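Local coordinates for high potential iron-sulfur protein (Rhodothermus marinus, PDB 3H31) that carries a [4Fe-4S] cluster and, as the C-terminal part of a longer, probably membrane-bound protein, probably transfers electrons in the aerobic respiratory chain, at residues A[1-6]-A[48-53]; A[24-29]-A[59-64]; A[17-22]-A[54-59]. All blocks are in the same frame, centred on the assembly; numbering follows the deposited sequence.

Contact 1. Residues A[1-6]-A[48-53]. With SF4 (iron/sulfur cluster), chain B.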
ATOM      1  N   ALA A   1      10.048 -16.614   1.941  0.58  9.28           N
ATOM      2  CA  ALA A   1       9.755 -15.507   1.059  0.58  6.89           C
ATOM      3  C   ALA A   1       9.359 -14.319   1.851  0.58  6.41           C
ATOM      4  O   ALA A   1       8.767 -14.384   2.962  0.58  7.23           O
ATOM      5  CB  ALA A   1       9.105 -15.998  -0.139  0.58  7.06           C
ATOM      6  N   GLU A   2       9.721 -13.150   1.336  0.58  6.67           N
ATOM      7  CA  GLU A   2       9.323 -11.921   2.025  0.58 10.14           C
ATOM      8  C   GLU A   2       7.816 -11.788   1.714  0.58 10.37           C
ATOM      9  O   GLU A   2       7.153 -12.356   0.857  0.58 18.07           O
ATOM     10  CB  GLU A   2      10.157 -10.706   1.751  0.58 18.06           C
ATOM     11  CG  GLU A   2      11.452 -10.743   2.571  0.58 26.78           C
ATOM     12  CD  GLU A   2      12.696 -11.156   1.834  0.58 28.97           C
ATOM     13  OE1 GLU A   2      13.492 -10.219   1.606  0.58 29.48           O
ATOM     14  OE2 GLU A   2      12.941 -12.326   1.499  0.58 23.85           O
ATOM     15  N   LEU A   3       7.226 -11.143   2.695  1.00 10.25           N
ATOM     16  CA  LEU A   3       5.899 -10.565   2.665  1.00  7.69           C
ATOM     17  C   LEU A   3       5.642  -9.893   1.331  1.00  6.88           C
ATOM     18  O   LEU A   3       6.409  -8.992   0.920  1.00  7.21           O
ATOM     19  CB  LEU A   3       5.740  -9.563   3.796  1.00  8.34           C
ATOM     20  CG  LEU A   3       4.371  -8.879   3.861  1.00  9.75           C
ATOM     21  CD1 LEU A   3       3.326  -9.944   4.152  1.00 11.16           C
ATOM     22  CD2 LEU A   3       4.330  -7.781   4.881  1.00 13.42           C
ATOM     23  N   THR A   4       4.573 -10.259   0.675  1.00  6.51           N
ATOM     24  CA  THR A   4       4.084  -9.637  -0.547  1.00  7.12           C
ATOM     25  C   THR A   4       2.617  -9.255  -0.319  1.00  5.87           C
ATOM     26  O   THR A   4       1.889  -9.930   0.377  1.00  7.34           O
ATOM     27  CB  THR A   4       4.224 -10.479  -1.826  1.00  8.69           C
ATOM     28  OG1 THR A   4       3.503 -11.673  -1.635  1.00 12.17           O
ATOM     29  CG2 THR A   4       5.691 -10.833  -2.147  1.00 10.61           C
ATOM     30  N   CYS A   5       2.219  -8.167  -0.981  1.00  5.54           N
ATOM     31  CA  CYS A   5       0.911  -7.549  -0.783  1.00  5.13           C
ATOM     32  C   CYS A   5       0.242  -7.190  -2.094  1.00  5.97           C
ATOM     33  O   CYS A   5      -0.438  -6.192  -2.228  1.00  7.49           O
ATOM     34  CB  CYS A   5       0.991  -6.307   0.129  1.00  5.88           C
ATOM     35  SG  CYS A   5       1.768  -6.718   1.732  1.00  6.44           S
ATOM     36  N   THR A   6       0.388  -8.110  -3.049  1.00  5.73           N
ATOM     37  CA  THR A   6      -0.125  -7.902  -4.400  1.00  6.55           C
ATOM     38  C   THR A   6      -1.312  -8.791  -4.720  1.00  6.77           C
ATOM     39  O   THR A   6      -1.782  -8.782  -5.865  1.00  8.10           O
ATOM     40  CB  THR A   6       1.030  -8.139  -5.408  1.00  7.32           C
ATOM     41  OG1 THR A   6       1.628  -9.367  -5.070  1.00  8.12           O
ATOM     42  CG2 THR A   6       2.048  -7.009  -5.387  1.00  9.27           C
ATOM     43  N   ASP A  48       4.410  -9.662   9.843  1.00  7.87           N
ATOM     44  CA  ASP A  48       4.406 -10.724   8.881  1.00  7.14           C
ATOM     45  C   ASP A  48       3.143 -10.764   8.025  1.00  7.53           C
ATOM     46  O   ASP A  48       2.937 -11.690   7.291  1.00 10.29           O
ATOM     47  CB  ASP A  48       4.668 -12.063   9.500  1.00  6.82           C
ATOM     48  CG  ASP A  48       6.066 -12.175  10.069  1.00  7.48           C
ATOM     49  OD1 ASP A  48       6.802 -11.177  10.189  1.00 10.63           O
ATOM     50  OD2 ASP A  48       6.402 -13.374  10.352  1.00  6.95           O
ATOM     51  N   GLN A  49       2.322  -9.741   8.138  1.00  7.65           N
ATOM     52  CA  GLN A  49       1.101  -9.542   7.370  1.00  8.04           C
ATOM     53  C   GLN A  49       1.141  -8.170   6.739  1.00  6.41           C
ATOM     54  O   GLN A  49       1.749  -7.238   7.202  1.00  7.11           O
ATOM     55  CB  GLN A  49      -0.128  -9.503   8.350  0.69  9.72           C
ATOM     56  CG  GLN A  49      -0.152 -10.862   8.997  0.69 14.36           C
ATOM     57  CD  GLN A  49      -1.387 -10.777   9.898  0.69 16.75           C
ATOM     58  OE1 GLN A  49      -1.204 -10.333  11.027  0.69 28.32           O
ATOM     59  NE2 GLN A  49      -2.519 -11.081   9.276  0.69 27.75           N
ATOM     60  N   CYS A  50       0.315  -8.066   5.667  1.00  6.55           N
ATOM     61  CA  CYS A  50       0.154  -6.783   4.987  1.00  5.62           C
ATOM     62  C   CYS A  50      -0.699  -5.846   5.858  1.00  5.96           C
ATOM     63  O   CYS A  50      -1.605  -6.254   6.580  1.00  6.78           O
ATOM     64  CB  CYS A  50      -0.530  -6.977   3.639  1.00  5.95           C
ATOM     65  SG  CYS A  50       0.439  -8.035   2.526  1.00  6.31           S
ATOM     66  N   GLY A  51      -0.380  -4.553   5.706  1.00  6.31           N
ATOM     67  CA  GLY A  51      -1.176  -3.502   6.246  1.00  6.45           C
ATOM     68  C   GLY A  51      -2.314  -3.143   5.293  1.00  5.87           C
ATOM     69  O   GLY A  51      -2.705  -3.918   4.401  1.00  5.81           O
ATOM     70  N   GLY A  52      -2.868  -1.952   5.478  1.00  6.32           N
ATOM     71  CA  GLY A  52      -3.963  -1.426   4.665  1.00  6.49           C
ATOM     72  C   GLY A  52      -3.787   0.038   4.481  1.00  5.62           C
ATOM     73  O   GLY A  52      -2.845   0.670   4.979  1.00  6.28           O
ATOM     74  N   CYS A  53      -4.730   0.622   3.752  1.00  5.69           N
ATOM     75  CA  CYS A  53      -4.692   2.014   3.360  1.00  5.55           C
ATOM     76  C   CYS A  53      -6.101   2.574   3.398  1.00  6.07           C
ATOM     77  O   CYS A  53      -7.071   1.880   3.059  1.00  7.08           O
ATOM     78  CB  CYS A  53      -4.103   2.129   1.943  1.00  5.64           C
ATOM     79  SG  CYS A  53      -4.122   3.799   1.255  1.00  5.85           S
TER
HETATM   80 FE1  SF4 B  75      -1.973   4.227   0.713  1.00  5.25          FE
HETATM   81 FE2  SF4 B  75       0.679   3.629   0.476  1.00  4.99          FE
HETATM   82 FE3  SF4 B  75      -0.543   5.267  -1.314  1.00  5.11          FE
HETATM   83 FE4  SF4 B  75      -0.174   6.154   1.222  1.00  5.29          FE
HETATM   84  S1  SF4 B  75       1.474   5.652  -0.334  1.00  5.28           S
HETATM   85  S2  SF4 B  75      -2.016   6.431   0.005  1.00  5.64           S
HETATM   86  S3  SF4 B  75      -0.483   4.174   2.395  1.00  5.41           S
HETATM   87  S4  SF4 B  75      -0.929   3.011  -0.947  1.00  5.34           S
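Cys5 and Cys50 form a disulfide. The SG atoms of Cys5 and Cys50 are 2.0 Å apart, and the torsion about the S-S bond is -98°, close to the relaxed value for a disulfide. In both cysteines the sulfur stands beside the backbone N and opposite the carbonyl carbon, with chi1 at -55° in Cys5 and -61° in Cys50. The bridge brings the CA atoms of Cys5 and Cys50 to 5.9 Å. Alongside it, Thr4 O lies 3.2 Å from Cys50 SG.

The apolar part of the contact belongs to Leu3. Its two methyls spread over the backbone of the other segment. CD1 of Leu3 reaches Asp48 O at 3.6 Å, and CD2 of Leu3 reaches Gln49 O at 3.5 Å. Leu3 CD1 also packs against Cys50 SG at 3.8 Å.

Polar bonds join these segments to other parts of the chain rather than to each other. Cys5 N binds the carboxylate of Asp26, and Cys5 O accepts from the guanidinium of Arg19. Gly52 pairs through its backbone with Val42 in the small antiparallel sheet.

Metal coordination lies at the far end of 48-53. The SG of Cys53 binds FE1 of the cluster at 2.3 Å, one of four cysteine ligands with Cys35, Cys38 and Cys66.

The two segments share no hydrogen bond. Across this contact the N-terminal loop is tied to 48-53 by a covalent link and one leucine, and the tie at Cys50 is three residues before the ligand Cys53.

Contact 2. Residues A[24-29]-A[59-64]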
ATOM      1  N   TYR A  24       0.108   1.667  -7.424  1.00  5.21           N
ATOM      2  CA  TYR A  24       0.489   0.970  -6.197  1.00  5.24           C
ATOM      3  C   TYR A  24       1.601  -0.056  -6.529  1.00  4.84           C
ATOM      4  O   TYR A  24       1.439  -0.844  -7.462  1.00  5.83           O
ATOM      5  CB  TYR A  24      -0.763   0.282  -5.497  1.00  6.09           C
ATOM      6  CG  TYR A  24      -0.143  -0.547  -4.357  1.00  5.79           C
ATOM      7  CD1 TYR A  24       0.277   0.086  -3.186  1.00  5.58           C
ATOM      8  CD2 TYR A  24       0.118  -1.913  -4.503  1.00  5.95           C
ATOM      9  CE1 TYR A  24       0.900  -0.631  -2.178  1.00  5.90           C
ATOM     10  CE2 TYR A  24       0.799  -2.589  -3.534  1.00  5.93           C
ATOM     11  CZ  TYR A  24       1.167  -1.998  -2.373  1.00  5.39           C
ATOM     12  OH  TYR A  24       1.866  -2.657  -1.425  1.00  6.10           O
ATOM     13  N   THR A  25       2.619  -0.068  -5.670  1.00  4.84           N
ATOM     14  CA  THR A  25       3.683  -1.055  -5.756  1.00  5.33           C
ATOM     15  C   THR A  25       4.051  -1.476  -4.355  1.00  5.05           C
ATOM     16  O   THR A  25       4.033  -0.675  -3.417  1.00  5.29           O
ATOM     17  CB  THR A  25       4.900  -0.477  -6.483  1.00  6.19           C
ATOM     18  OG1 THR A  25       5.956  -1.435  -6.548  1.00  6.85           O
ATOM     19  CG2 THR A  25       5.470   0.809  -5.831  1.00  6.94           C
ATOM     20  N   ASP A  26       4.458  -2.740  -4.193  1.00  5.50           N
ATOM     21  CA  ASP A  26       5.061  -3.200  -2.970  1.00  5.89           C
ATOM     22  C   ASP A  26       6.470  -2.647  -2.687  1.00  6.57           C
ATOM     23  O   ASP A  26       6.930  -2.702  -1.549  1.00  7.26           O
ATOM     24  CB  ASP A  26       5.173  -4.732  -2.960  1.00  6.73           C
ATOM     25  CG  ASP A  26       4.032  -5.552  -2.482  1.00  6.69           C
ATOM     26  OD1 ASP A  26       2.928  -5.010  -2.220  1.00  6.48           O
ATOM     27  OD2 ASP A  26       4.238  -6.809  -2.358  1.00  8.23           O
ATOM     28  N   HIS A  27       7.154  -2.218  -3.741  1.00  6.48           N
ATOM     29  CA  HIS A  27       8.546  -1.818  -3.687  1.00  8.00           C
ATOM     30  C   HIS A  27       8.655  -0.358  -4.112  1.00  7.25           C
ATOM     31  O   HIS A  27       8.866  -0.095  -5.283  1.00  7.99           O
ATOM     32  CB  HIS A  27       9.462  -2.718  -4.578  1.00  9.63           C
ATOM     33  CG  HIS A  27       9.600  -4.123  -4.076  1.00 10.24           C
ATOM     34  ND1 HIS A  27       8.738  -5.134  -4.451  1.00 12.93           N
ATOM     35  CD2 HIS A  27      10.565  -4.672  -3.306  1.00 13.80           C
ATOM     36  CE1 HIS A  27       9.183  -6.285  -3.867  1.00 12.93           C
ATOM     37  NE2 HIS A  27      10.264  -6.014  -3.159  1.00 13.61           N
ATOM     38  N   SER A  28       8.517   0.580  -3.173  1.00  6.73           N
ATOM     39  CA  SER A  28       8.563   1.967  -3.528  1.00  6.79           C
ATOM     40  C   SER A  28       9.824   2.314  -4.347  1.00  8.65           C
ATOM     41  O   SER A  28      10.905   1.866  -3.930  1.00 12.17           O
ATOM     42  CB  SER A  28       8.607   2.839  -2.285  1.00  7.01           C
ATOM     43  OG  SER A  28       8.715   4.185  -2.743  1.00  7.15           O
ATOM     44  N   PRO A  29       9.648   3.129  -5.393  1.00 10.97           N
ATOM     45  CA  PRO A  29      10.825   3.613  -6.136  1.00 16.89           C
ATOM     46  C   PRO A  29      11.620   4.637  -5.352  1.00 16.99           C
ATOM     47  O   PRO A  29      12.723   4.955  -5.786  1.00 28.62           O
ATOM     48  CB  PRO A  29      10.211   4.273  -7.362  1.00 23.19           C
ATOM     49  CG  PRO A  29       8.818   4.534  -7.093  1.00 23.70           C
ATOM     50  CD  PRO A  29       8.402   3.627  -5.989  1.00 14.81           C
ATOM     51  N   PRO A  59      -4.549  -5.474   0.316  1.00  5.93           N
ATOM     52  CA  PRO A  59      -3.332  -5.546   1.119  1.00  5.58           C
ATOM     53  C   PRO A  59      -2.349  -4.497   0.677  1.00  5.05           C
ATOM     54  O   PRO A  59      -2.215  -4.205  -0.529  1.00  5.54           O
ATOM     55  CB  PRO A  59      -2.825  -6.971   0.860  1.00  6.40           C
ATOM     56  CG  PRO A  59      -3.319  -7.291  -0.497  1.00  7.65           C
ATOM     57  CD  PRO A  59      -4.645  -6.666  -0.599  1.00  7.00           C
ATOM     58  N   ILE A  60      -1.606  -3.958   1.610  1.00  5.12           N
ATOM     59  CA  ILE A  60      -0.691  -2.861   1.376  1.00  5.13           C
ATOM     60  C   ILE A  60       0.590  -3.120   2.126  1.00  5.12           C
ATOM     61  O   ILE A  60       0.592  -3.408   3.343  1.00  5.58           O
ATOM     62  CB  ILE A  60      -1.259  -1.503   1.824  1.00  5.16           C
ATOM     63  CG1 ILE A  60      -2.626  -1.209   1.164  1.00  5.76           C
ATOM     64  CG2 ILE A  60      -0.280  -0.352   1.619  1.00  5.88           C
ATOM     65  CD1 ILE A  60      -2.541  -0.822  -0.300  1.00  6.45           C
ATOM     66  N   HIS A  61       1.765  -3.082   1.432  1.00  5.31           N
ATOM     67  CA  HIS A  61       3.047  -3.357   2.057  1.00  5.32           C
ATOM     68  C   HIS A  61       3.616  -2.101   2.683  1.00  5.62           C
ATOM     69  O   HIS A  61       3.601  -1.029   2.035  1.00  5.23           O
ATOM     70  CB  HIS A  61       3.987  -3.855   0.973  1.00  6.06           C
ATOM     71  CG  HIS A  61       5.187  -4.570   1.502  1.00  6.56           C
ATOM     72  ND1 HIS A  61       6.208  -3.938   2.209  1.00  7.38           N
ATOM     73  CD2 HIS A  61       5.448  -5.915   1.440  1.00  9.40           C
ATOM     74  CE1 HIS A  61       7.047  -4.882   2.561  1.00  8.53           C
ATOM     75  NE2 HIS A  61       6.625  -6.083   2.100  1.00  9.68           N
ATOM     76  N   PRO A  62       4.183  -2.136   3.865  1.00  5.63           N
ATOM     77  CA  PRO A  62       4.752  -0.938   4.462  1.00  5.57           C
ATOM     78  C   PRO A  62       5.894  -0.333   3.624  1.00  5.56           C
ATOM     79  O   PRO A  62       6.175   0.848   3.771  1.00  5.88           O
ATOM     80  CB  PRO A  62       5.275  -1.395   5.833  1.00  5.86           C
ATOM     81  CG  PRO A  62       5.423  -2.904   5.680  1.00  6.62           C
ATOM     82  CD  PRO A  62       4.306  -3.317   4.777  1.00  6.02           C
ATOM     83  N   ASN A  63       6.564  -1.157   2.812  1.00  5.66           N
ATOM     84  CA  ASN A  63       7.618  -0.647   1.935  1.00  6.25           C
ATOM     85  C   ASN A  63       7.098  -0.151   0.575  1.00  5.66           C
ATOM     86  O   ASN A  63       7.919   0.183  -0.287  1.00  6.26           O
ATOM     87  CB  ASN A  63       8.690  -1.708   1.742  1.00  7.81           C
ATOM     88  CG  ASN A  63       9.424  -2.038   3.042  1.00  9.36           C
ATOM     89  OD1 ASN A  63       9.336  -1.316   4.022  1.00 11.60           O
ATOM     90  ND2 ASN A  63      10.172  -3.136   3.024  1.00 13.46           N
ATOM     91  N   GLY A  64       5.801  -0.165   0.402  1.00  5.10           N
ATOM     92  CA  GLY A  64       5.188   0.146  -0.859  1.00  5.50           C
ATOM     93  C   GLY A  64       5.016   1.649  -1.067  1.00  4.82           C
ATOM     94  O   GLY A  64       5.558   2.469  -0.346  1.00  5.27           O
TER
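Gly64 and Asp26 bring their backbones unusually close, with only 4.0 Å between Asp26 CA and Gly64 CA. Thr25 O is just 2.9 Å from Gly64 CA, and Asp26 O makes a CA-H...O contact with the same carbon. Gly64 has no CB, and the place where one would stand, facing 24-29, is taken by Thr25 O and Tyr24 OH. The close approach depends on this missing side chain.

The Tyr24 hydroxyl sits between both segments. CG of Tyr24 stands anti to the backbone N (chi1 172°), which sends the ring toward 59-64. Its OH accepts from His61 N at 2.9 Å, an almost straight bond of 171°, and donates to Asp26 OD1 at 2.7 Å, on the anti side of the carboxylate. Over one face of the Tyr24 ring lies Ile60 CD1, 3.9 Å from Tyr24 CE1.

Further on, Ser28 N binds Asn63 O of the type I turn 61-64 at 3.0 Å, in the carbonyl plane. Asn63 N gives its hydrogen to His61 ND1 in the ring plane, which fixes the imidazole. His61 NE2 has a weak bond to Leu3 O.

Tyr24 touches the iron-sulfur cluster. With its hydroxyl both giving and receiving, this pocket tyrosine is fixed in place beside the cluster.

Contact 3. Residues A[17-22]-A[54-59]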
ATOM      1  N   GLN A  17      -8.690  -1.221 -10.369  1.00  5.12           N
ATOM      2  CA  GLN A  17      -8.393  -0.107 -11.262  1.00  5.87           C
ATOM      3  C   GLN A  17      -7.910   1.109 -10.501  1.00  6.45           C
ATOM      4  O   GLN A  17      -6.987   1.797 -10.962  1.00  6.54           O
ATOM      5  CB  GLN A  17      -9.621   0.269 -12.083  1.00  6.49           C
ATOM      6  CG  GLN A  17      -9.984  -0.745 -13.110  1.00  6.92           C
ATOM      7  CD  GLN A  17     -11.368  -0.658 -13.685  1.00  8.13           C
ATOM      8  OE1 GLN A  17     -12.107   0.329 -13.504  1.00 11.58           O
ATOM      9  NE2 GLN A  17     -11.869  -1.664 -14.332  1.00 16.98           N
ATOM     10  N   MET A  18      -8.442   1.408  -9.318  1.00  7.18           N
ATOM     11  CA  MET A  18      -7.922   2.542  -8.542  1.00  8.68           C
ATOM     12  C   MET A  18      -6.521   2.305  -8.100  1.00  7.92           C
ATOM     13  O   MET A  18      -5.690   3.225  -8.243  1.00  9.10           O
ATOM     14  CB  MET A  18      -8.797   2.880  -7.317  1.00  9.26           C
ATOM     15  CG  MET A  18      -8.308   4.174  -6.622  1.00 10.13           C
ATOM     16  SD  MET A  18      -9.097   4.766  -5.197  1.00 10.41           S
ATOM     17  CE  MET A  18     -10.601   5.357  -5.887  1.00 10.76           C
ATOM     18  N   ARG A  19      -6.247   1.122  -7.588  1.00  7.61           N
ATOM     19  CA  ARG A  19      -4.902   0.772  -7.153  0.66  8.28           C
ATOM     20  C   ARG A  19      -3.920   0.958  -8.310  1.00  6.29           C
ATOM     21  O   ARG A  19      -2.844   1.544  -8.127  1.00  7.28           O
ATOM     22  CB  ARG A  19      -4.608  -0.685  -6.654  0.66  7.66           C
ATOM     23  CG  ARG A  19      -5.309  -1.077  -5.394  0.66  5.50           C
ATOM     24  CD  ARG A  19      -5.230  -2.545  -5.090  0.66  5.20           C
ATOM     25  NE  ARG A  19      -3.898  -3.137  -4.932  0.66  5.55           N
ATOM     26  CZ  ARG A  19      -3.361  -3.614  -3.778  0.66  5.98           C
ATOM     27  NH1 ARG A  19      -3.978  -3.521  -2.612  0.66  7.70           N
ATOM     28  NH2 ARG A  19      -2.175  -4.186  -3.827  0.66  7.38           N
ATOM     29  N   GLU A  20      -4.293   0.470  -9.494  1.00  5.60           N
ATOM     30  CA  GLU A  20      -3.414   0.611 -10.673  1.00  5.84           C
ATOM     31  C   GLU A  20      -3.261   2.051 -11.095  1.00  5.49           C
ATOM     32  O   GLU A  20      -2.174   2.481 -11.506  1.00  6.05           O
ATOM     33  CB  GLU A  20      -3.994  -0.209 -11.806  1.00  6.89           C
ATOM     34  CG  GLU A  20      -3.930  -1.683 -11.516  1.00  8.07           C
ATOM     35  CD  GLU A  20      -4.424  -2.460 -12.704  1.00  8.77           C
ATOM     36  OE1 GLU A  20      -5.014  -1.962 -13.679  1.00 13.63           O
ATOM     37  OE2 GLU A  20      -4.238  -3.703 -12.618  1.00 12.12           O
ATOM     38  N   SER A  21      -4.327   2.821 -11.056  1.00  5.53           N
ATOM     39  CA  SER A  21      -4.338   4.232 -11.407  0.53  6.00           C
ATOM     40  C   SER A  21      -3.263   4.982 -10.657  1.00  5.44           C
ATOM     41  O   SER A  21      -2.560   5.862 -11.192  1.00  5.99           O
ATOM     42  CB  SER A  21      -5.726   4.819 -11.146  0.53  7.48           C
ATOM     43  OG  SER A  21      -5.746   6.217 -11.193  0.53  8.30           O
ATOM     44  N   LEU A  22      -3.180   4.698  -9.364  1.00  4.90           N
ATOM     45  CA  LEU A  22      -2.235   5.309  -8.454  1.00  5.07           C
ATOM     46  C   LEU A  22      -0.878   4.634  -8.427  1.00  5.14           C
ATOM     47  O   LEU A  22       0.001   4.992  -7.636  1.00  5.43           O
ATOM     48  CB  LEU A  22      -2.866   5.424  -7.061  1.00  5.13           C
ATOM     49  CG  LEU A  22      -4.143   6.270  -7.020  1.00  5.66           C
ATOM     50  CD1 LEU A  22      -4.722   6.268  -5.600  1.00  6.65           C
ATOM     51  CD2 LEU A  22      -3.903   7.708  -7.521  1.00  6.91           C
ATOM     52  N   GLN A  54      -6.218   3.823   3.819  1.00  6.20           N
ATOM     53  CA  GLN A  54      -7.497   4.510   3.872  0.53  6.54           C
ATOM     54  C   GLN A  54      -8.002   4.875   2.481  1.00  7.10           C
ATOM     55  O   GLN A  54      -9.194   5.178   2.321  1.00  9.70           O
ATOM     56  CB  GLN A  54      -7.385   5.843   4.583  0.53 10.15           C
ATOM     57  CG  GLN A  54      -7.309   5.803   6.073  0.53 12.14           C
ATOM     58  CD  GLN A  54      -7.635   7.198   6.573  0.53 15.25           C
ATOM     59  OE1 GLN A  54      -8.455   8.066   6.153  0.53 19.14           O
ATOM     60  NE2 GLN A  54      -7.040   7.672   7.644  0.53 25.17           N
ATOM     61  N   LEU A  55      -7.127   4.913   1.496  1.00  6.52           N
ATOM     62  CA  LEU A  55      -7.416   5.361   0.143  1.00  7.16           C
ATOM     63  C   LEU A  55      -7.626   4.211  -0.827  1.00  6.99           C
ATOM     64  O   LEU A  55      -8.604   4.169  -1.564  1.00 12.39           O
ATOM     65  CB  LEU A  55      -6.284   6.275  -0.344  1.00  7.56           C
ATOM     66  CG  LEU A  55      -6.662   7.200  -1.486  1.00  7.27           C
ATOM     67  CD1 LEU A  55      -7.590   8.323  -1.003  1.00  9.36           C
ATOM     68  CD2 LEU A  55      -5.412   7.804  -2.090  1.00  9.77           C
ATOM     69  N   ILE A  56      -6.716   3.271  -0.875  1.00  6.77           N
ATOM     70  CA  ILE A  56      -6.983   2.166  -1.797  0.56  6.55           C
ATOM     71  C   ILE A  56      -7.089   0.881  -0.997  1.00  6.41           C
ATOM     72  O   ILE A  56      -6.619   0.707   0.129  1.00  7.32           O
ATOM     73  CB  ILE A  56      -5.864   2.062  -2.829  0.56  6.68           C
ATOM     74  CG1 ILE A  56      -4.543   1.753  -2.171  0.56  5.64           C
ATOM     75  CG2 ILE A  56      -5.784   3.343  -3.624  0.56  9.91           C
ATOM     76  CD1 ILE A  56      -3.387   1.555  -3.147  0.56  5.99           C
ATOM     77  N   LYS A  57      -7.898   0.009  -1.570  1.00  6.35           N
ATOM     78  CA  LYS A  57      -8.349  -1.196  -0.934  1.00  7.03           C
ATOM     79  C   LYS A  57      -7.323  -2.298  -1.172  1.00  6.26           C
ATOM     80  O   LYS A  57      -6.463  -2.226  -2.022  1.00  7.18           O
ATOM     81  CB  LYS A  57      -9.696  -1.622  -1.510  1.00  8.52           C
ATOM     82  CG  LYS A  57     -10.791  -0.655  -1.204  1.00  9.75           C
ATOM     83  CD  LYS A  57     -11.246  -0.844   0.192  1.00 13.57           C
ATOM     84  CE  LYS A  57     -12.338   0.136   0.616  1.00 15.48           C
ATOM     85  NZ  LYS A  57     -12.951  -0.337   1.903  1.00 31.10           N
ATOM     86  N   GLY A  58      -7.471  -3.351  -0.342  1.00  7.13           N
ATOM     87  CA  GLY A  58      -6.644  -4.553  -0.464  1.00  7.00           C
ATOM     88  C   GLY A  58      -5.413  -4.483   0.416  1.00  6.03           C
ATOM     89  O   GLY A  58      -5.213  -3.558   1.235  1.00  6.55           O
ATOM     90  N   PRO A  59      -4.549  -5.474   0.316  1.00  5.93           N
ATOM     91  CA  PRO A  59      -3.332  -5.546   1.119  1.00  5.58           C
ATOM     92  C   PRO A  59      -2.349  -4.497   0.677  1.00  5.05           C
ATOM     93  O   PRO A  59      -2.215  -4.205  -0.529  1.00  5.54           O
ATOM     94  CB  PRO A  59      -2.825  -6.971   0.860  1.00  6.40           C
ATOM     95  CG  PRO A  59      -3.319  -7.291  -0.497  1.00  7.65           C
ATOM     96  CD  PRO A  59      -4.645  -6.666  -0.599  1.00  7.00           C
TER
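The Arg19 guanidinium turns its edge to the carbonyls of Lys57 and Pro59, while one face is directed to the Tyr24 ring in a cation-pi contact. Arg19 and Ile56 each have two conformers, and this account holds for the conformers described. Arg19 NH1 bonds Lys57 O at 2.9 Å, on a lone pair. The same nitrogen bonds Pro59 O, 2.8 Å from Arg19 NH1, this time tilted 33° from the carbonyl plane. Arg19 NH2 adds a weak bond to Pro59 O. A bend at chi3 (59°) in the arginine chain swings the group from the helix to this loop.

The rest is apolar. Ile56 points at the helix between Met18, Arg19 and Leu22. Its CG2 lies 3.7 Å from Leu22 CD1 and 3.9 Å from Met18 SD, and its CD1 is 4.0 Å from Arg19 CG. Leu22 and Ile56 run alongside each other, pointing opposite ways. Leu22 CD1 also meets Leu55 CD2 at 3.9 Å, with Leu55 roughly perpendicular to Leu22.

Ile56 touches the cluster, and residues of helix 13-21 and Leu22 after it pack against the same side chain. The buried guanidinium is met by neutral carbonyl oxygens, whose partial negative charge probably helps to stabilise it.

Contact 1 lies at the surface, while contacts 2 and 3 are partly buried and contact 2 is nearest the centre of the chain. The bonding also differs: a covalent bridge in contact 1, a tyrosine hydroxyl and close backbones in contact 2, and an arginine on loop carbonyls plus apolar packing in contact 3. Contacts 2 and 3 share Pro59, and 48-53, 54-59 and 59-64 form one continuous run of chain. Against it lie the N-terminal loop, helix 13-21 and the loop that follows the helix. Each contact holds a residue of the cluster pocket: Cys53, a ligand, in contact 1, Tyr24 in contact 2 and Ile56 in contact 3.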